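Local atomic coordinates of putative TOXIN related protein (Parabacteroides distasonis ATCC 8503, PDB entry 3K0Y), a protein that is of unknown function, a putative toxin-related protein of the NigD-like family that joins an OB domain to a beta-sandwich domain. Residues A[44-49]-A[81-86]; A[106-111]-A[197-202]. One frame throughout, in Å; residues are numbered along the deposited sequence.

Interaction 1. Residues A[44-49]-A[81-86]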
# COMPACT_ATOMS: atom_id res chain seq x y z
N PRO A 44 -22.62 7.33 6.41
CA PRO A 44 -22.43 8.77 6.57
C PRO A 44 -21.52 9.16 7.75
O PRO A 44 -21.09 10.31 7.81
CB PRO A 44 -23.86 9.29 6.77
CG PRO A 44 -24.61 8.11 7.32
CD PRO A 44 -24.01 6.92 6.62
N ASN A 45 -21.23 8.21 8.65
CA ASN A 45 -20.43 8.48 9.84
C ASN A 45 -18.97 8.06 9.66
O ASN A 45 -18.23 7.99 10.62
CB ASN A 45 -21.04 7.79 11.07
CG ASN A 45 -22.41 8.32 11.42
OD1 ASN A 45 -22.65 9.51 11.31
ND2 ASN A 45 -23.32 7.45 11.82
N TYR A 46 -18.58 7.80 8.43
CA TYR A 46 -17.21 7.44 8.08
C TYR A 46 -16.30 8.61 8.41
O TYR A 46 -16.63 9.75 8.08
CB TYR A 46 -17.14 7.12 6.56
CG TYR A 46 -15.74 6.80 6.10
CD1 TYR A 46 -15.17 5.56 6.37
CD2 TYR A 46 -14.97 7.74 5.45
CE1 TYR A 46 -13.87 5.27 5.99
CE2 TYR A 46 -13.68 7.45 5.05
CZ TYR A 46 -13.13 6.21 5.34
OH TYR A 46 -11.84 5.90 4.93
N GLN A 47 -15.17 8.34 9.02
CA GLN A 47 -14.24 9.40 9.37
C GLN A 47 -13.04 9.39 8.40
O GLN A 47 -12.21 8.51 8.46
CB GLN A 47 -13.79 9.26 10.83
CG GLN A 47 -12.81 10.36 11.32
CD GLN A 47 -13.43 11.78 11.37
OE1 GLN A 47 -12.88 12.73 10.79
NE2 GLN A 47 -14.58 11.93 12.07
N PRO A 48 -13.01 10.35 7.47
CA PRO A 48 -11.90 10.37 6.56
C PRO A 48 -10.65 10.84 7.26
O PRO A 48 -10.74 11.67 8.18
CB PRO A 48 -12.35 11.34 5.46
CG PRO A 48 -13.39 12.23 6.13
CD PRO A 48 -13.97 11.43 7.25
N LYS A 49 -9.52 10.24 6.90
CA LYS A 49 -8.23 10.57 7.45
C LYS A 49 -7.26 10.91 6.32
O LYS A 49 -7.41 10.40 5.21
CB LYS A 49 -7.66 9.39 8.24
CG LYS A 49 -8.40 9.05 9.53
CD LYS A 49 -8.19 7.54 9.85
CE LYS A 49 -9.04 7.08 11.05
NZ LYS A 49 -9.51 5.67 10.80
N ILE A 81 -17.10 1.00 2.24
CA ILE A 81 -15.74 1.50 2.25
C ILE A 81 -15.04 0.82 3.43
O ILE A 81 -15.49 0.93 4.59
CB ILE A 81 -15.72 3.05 2.31
CG1 ILE A 81 -14.29 3.58 2.45
CG2 ILE A 81 -16.62 3.55 3.46
CD1 ILE A 81 -14.16 5.02 2.07
N HIS A 82 -14.01 0.05 3.09
CA HIS A 82 -13.24 -0.72 4.05
C HIS A 82 -11.80 -0.24 4.02
O HIS A 82 -11.09 -0.47 3.05
CB HIS A 82 -13.29 -2.20 3.67
CG HIS A 82 -14.66 -2.69 3.29
ND1 HIS A 82 -15.69 -2.80 4.19
CD2 HIS A 82 -15.15 -3.11 2.09
CE1 HIS A 82 -16.76 -3.26 3.57
NE2 HIS A 82 -16.46 -3.47 2.30
N ASN A 83 -11.35 0.42 5.09
CA ASN A 83 -9.98 0.89 5.13
C ASN A 83 -8.96 -0.23 4.94
O ASN A 83 -9.15 -1.36 5.39
CB ASN A 83 -9.72 1.60 6.45
CG ASN A 83 -10.42 2.94 6.52
OD1 ASN A 83 -11.04 3.39 5.54
ND2 ASN A 83 -10.33 3.60 7.68
N ILE A 84 -7.90 0.11 4.23
CA ILE A 84 -6.78 -0.76 4.02
C ILE A 84 -5.69 -0.22 4.96
O ILE A 84 -5.46 0.99 5.02
CB ILE A 84 -6.34 -0.73 2.55
CG1 ILE A 84 -7.38 -1.41 1.67
CG2 ILE A 84 -4.95 -1.37 2.38
CD1 ILE A 84 -7.21 -1.16 0.15
N LEU A 85 -5.04 -1.09 5.71
CA LEU A 85 -3.91 -0.67 6.53
C LEU A 85 -2.91 0.16 5.67
O LEU A 85 -2.37 -0.34 4.69
CB LEU A 85 -3.20 -1.88 7.14
CG LEU A 85 -1.94 -1.56 7.92
CD1 LEU A 85 -2.33 -0.70 9.28
CD2 LEU A 85 -1.17 -2.80 8.28
N THR A 86 -2.70 1.42 6.05
CA THR A 86 -1.86 2.37 5.31
C THR A 86 -0.76 2.92 6.21
O THR A 86 -1.05 3.52 7.22
CB THR A 86 -2.74 3.49 4.71
OG1 THR A 86 -3.75 2.86 3.88
CG2 THR A 86 -1.87 4.44 3.84
O HOH W 1 -11.93 5.93 8.98

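Interaction 2. Residues A[106-111]-A[197-202]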
# COMPACT_ATOMS: atom_id res chain seq x y z
N VAL A 106 5.32 -15.07 3.28
CA VAL A 106 4.04 -14.74 2.67
C VAL A 106 4.03 -15.21 1.22
O VAL A 106 5.07 -15.58 0.63
CB VAL A 106 3.80 -13.22 2.69
CG1 VAL A 106 3.88 -12.62 4.18
CG2 VAL A 106 4.76 -12.52 1.75
N SER A 107 2.85 -15.10 0.63
CA SER A 107 2.61 -15.38 -0.78
C SER A 107 2.15 -14.08 -1.50
O SER A 107 1.16 -13.48 -1.09
CB SER A 107 1.49 -16.40 -0.80
OG SER A 107 1.24 -16.83 -2.09
N ILE A 108 2.88 -13.63 -2.51
CA ILE A 108 2.42 -12.53 -3.36
C ILE A 108 2.49 -12.94 -4.86
O ILE A 108 3.54 -13.25 -5.35
CB ILE A 108 3.25 -11.27 -3.14
CG1 ILE A 108 3.32 -10.86 -1.64
CG2 ILE A 108 2.67 -10.10 -3.90
CD1 ILE A 108 4.31 -9.72 -1.38
N TYR A 109 1.38 -12.97 -5.56
CA TYR A 109 1.42 -13.29 -6.97
C TYR A 109 1.71 -12.01 -7.73
O TYR A 109 1.49 -10.89 -7.24
CB TYR A 109 0.13 -13.88 -7.42
CG TYR A 109 -0.04 -15.28 -6.94
CD1 TYR A 109 -0.34 -15.58 -5.59
CD2 TYR A 109 0.17 -16.33 -7.82
CE1 TYR A 109 -0.47 -16.92 -5.16
CE2 TYR A 109 0.03 -17.62 -7.41
CZ TYR A 109 -0.28 -17.93 -6.08
OH TYR A 109 -0.37 -19.27 -5.77
N ASN A 110 2.32 -12.18 -8.87
CA ASN A 110 2.42 -11.13 -9.89
C ASN A 110 1.03 -10.50 -10.15
O ASN A 110 -0.00 -11.20 -10.39
CB ASN A 110 2.97 -11.72 -11.18
CG ASN A 110 4.43 -12.11 -11.08
OD1 ASN A 110 4.82 -13.17 -10.49
ND2 ASN A 110 5.29 -11.22 -11.59
N ASN A 111 1.01 -9.20 -10.04
CA ASN A 111 -0.16 -8.34 -10.30
C ASN A 111 -0.83 -8.00 -9.01
O ASN A 111 -1.71 -7.17 -9.02
CB ASN A 111 -1.12 -8.84 -11.38
CG ASN A 111 -0.44 -8.98 -12.69
OD1 ASN A 111 0.65 -8.43 -12.88
ND2 ASN A 111 -1.03 -9.70 -13.58
N GLN A 197 12.27 -13.62 -2.71
CA GLN A 197 11.93 -13.22 -4.08
C GLN A 197 11.88 -11.72 -4.16
O GLN A 197 11.86 -11.04 -3.14
CB GLN A 197 10.56 -13.69 -4.55
CG GLN A 197 9.94 -14.79 -3.80
CD GLN A 197 10.08 -16.10 -4.49
OE1 GLN A 197 9.25 -17.02 -4.31
NE2 GLN A 197 11.12 -16.22 -5.27
N ALA A 198 11.76 -11.23 -5.39
CA ALA A 198 11.83 -9.82 -5.74
C ALA A 198 10.75 -9.48 -6.77
O ALA A 198 10.42 -10.28 -7.65
CB ALA A 198 13.18 -9.47 -6.35
N TYR A 199 10.20 -8.29 -6.67
CA TYR A 199 9.37 -7.81 -7.73
C TYR A 199 9.89 -6.45 -8.11
O TYR A 199 10.32 -5.71 -7.26
CB TYR A 199 7.90 -7.78 -7.32
CG TYR A 199 7.23 -9.14 -7.42
CD1 TYR A 199 7.56 -10.11 -8.45
CD2 TYR A 199 6.29 -9.51 -6.47
CE1 TYR A 199 6.91 -11.38 -8.48
CE2 TYR A 199 5.70 -10.75 -6.47
CZ TYR A 199 5.98 -11.68 -7.48
OH TYR A 199 5.26 -12.85 -7.35
N LYS A 200 9.89 -6.16 -9.41
CA LYS A 200 10.46 -4.94 -9.94
C LYS A 200 9.39 -4.11 -10.56
O LYS A 200 8.75 -4.54 -11.51
CB LYS A 200 11.47 -5.24 -11.02
CG LYS A 200 12.73 -5.82 -10.57
CD LYS A 200 13.84 -5.58 -11.62
CE LYS A 200 15.21 -6.04 -11.08
NZ LYS A 200 16.14 -6.33 -12.19
N LEU A 201 9.21 -2.91 -10.06
CA LEU A 201 8.21 -2.02 -10.57
C LEU A 201 8.88 -0.72 -11.02
O LEU A 201 9.97 -0.37 -10.60
CB LEU A 201 7.14 -1.70 -9.51
CG LEU A 201 6.57 -2.82 -8.63
CD1 LEU A 201 7.51 -3.10 -7.46
CD2 LEU A 201 5.18 -2.46 -8.01
N LYS A 202 8.18 0.01 -11.87
CA LYS A 202 8.62 1.31 -12.34
C LYS A 202 8.02 2.31 -11.38
O LYS A 202 6.87 2.18 -11.03
CB LYS A 202 8.08 1.58 -13.75
CG LYS A 202 8.63 0.67 -14.80
CD LYS A 202 10.06 1.00 -15.05
CE LYS A 202 10.65 0.26 -16.24
NZ LYS A 202 12.15 0.18 -16.16

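Interaction 1. Residues A[44-49]-A[81-86]
The ring of Y46 has the methyl CD1 of I81 over one face and the amide oxygen of N83 at its edge, in the ring plane. Both partners sit on strand 74-88 of the NigD-like OB domain, and Y46 belongs to the loop that leads from strand 40-41 to strand 52-62, so the contact lays a connecting loop against the sheet. I81 CD1 stands 3.9 Å from the centroid of the Y46 ring and 24° off its normal, a CH-pi contact displaced toward the hydroxyl end: its nearest ring atom is CZ of Y46, 3.6 Å away. I81 CG2 meets the ring nearer its CB end, at CD1 of Y46. The Y46 side chain extends from the loop with CG trans to the backbone N (chi1 177°), which carries the hydroxyl across to N83. There Y46 OH donates to N83 OD1 over 2.7 Å, in the carbonyl plane and on a lone pair, with a C=O...O angle of 131°. Ring and amide planes stand nearly perpendicular. Y26 also meets the Y46 ring, while V18 of strand 11-22 packs on the Y46 side chain and A54 lies against I81.

With its oxygen held by Y46, the N83 amide turns its nitrogen toward K49 and a bridging water. That water donates to the backbone O of Q47 and accepts from K49 NZ and, at 3.1 Å from its oxygen, from N83 ND2.

Interaction 2. Residues A[106-111]-A[197-202]
Within the NigD-like C-terminal beta-sandwich domain, Y199 of strand 195-203 reaches from an outermost strand of the four-stranded sheet to the segment that runs from helix 97-101 toward strand 113-116. Its hydroxyl meets the backbone there: Y199 OH donates to I108 O at 2.7 Å, with a C=O...O angle of 146° and the donor tilted 26° from the carbonyl plane. The I108 oxygen lies at the edge of the Y199 ring, in its plane.

I108 also touches with a branch of its side chain. CG2, trans to the backbone N, lies 4.0 Å from CE2 of Y199, and the two side chains run alongside each other, pointing opposite ways. Behind this pair is the interior of the sandwich: I108 also packs on I122 and F124 of strand 119-128 and on F152 of strand 149-155, while Y190 of the neighbouring strand 184-192 meets the Y199 ring.

N110 comes to the other side of the hydroxyl end, slanting across at CE1 rather than CE2. Its amide plane is turned 69° from the ring, neither stacked on it nor lying flat with it. N110 OD1 approaches Y199 OH to 3.2 Å, a close polar contact beside the bond to I108 O, and N110 ND2 is 3.5 Å from CE1 of Y199.

Overall arrangement
Interaction 1 lies in the OB domain and interaction 2 in the C-terminal beta sandwich, on opposite sides of the chain's centre. Their centres are 26 Å apart and their nearest atoms about 12 Å, so they do not touch, and along the chain the first closes before the second opens. Strand 74-88, which carries 81-86, also connects the two regions: it pairs with strand 163-172, which in turn pairs with strand 119-128, one of the strands lining interaction 2. In both contacts a tyrosine hydroxyl donates to a carbonyl oxygen, but interaction 1 sends it from loop to strand, interaction 2 from strand to loop.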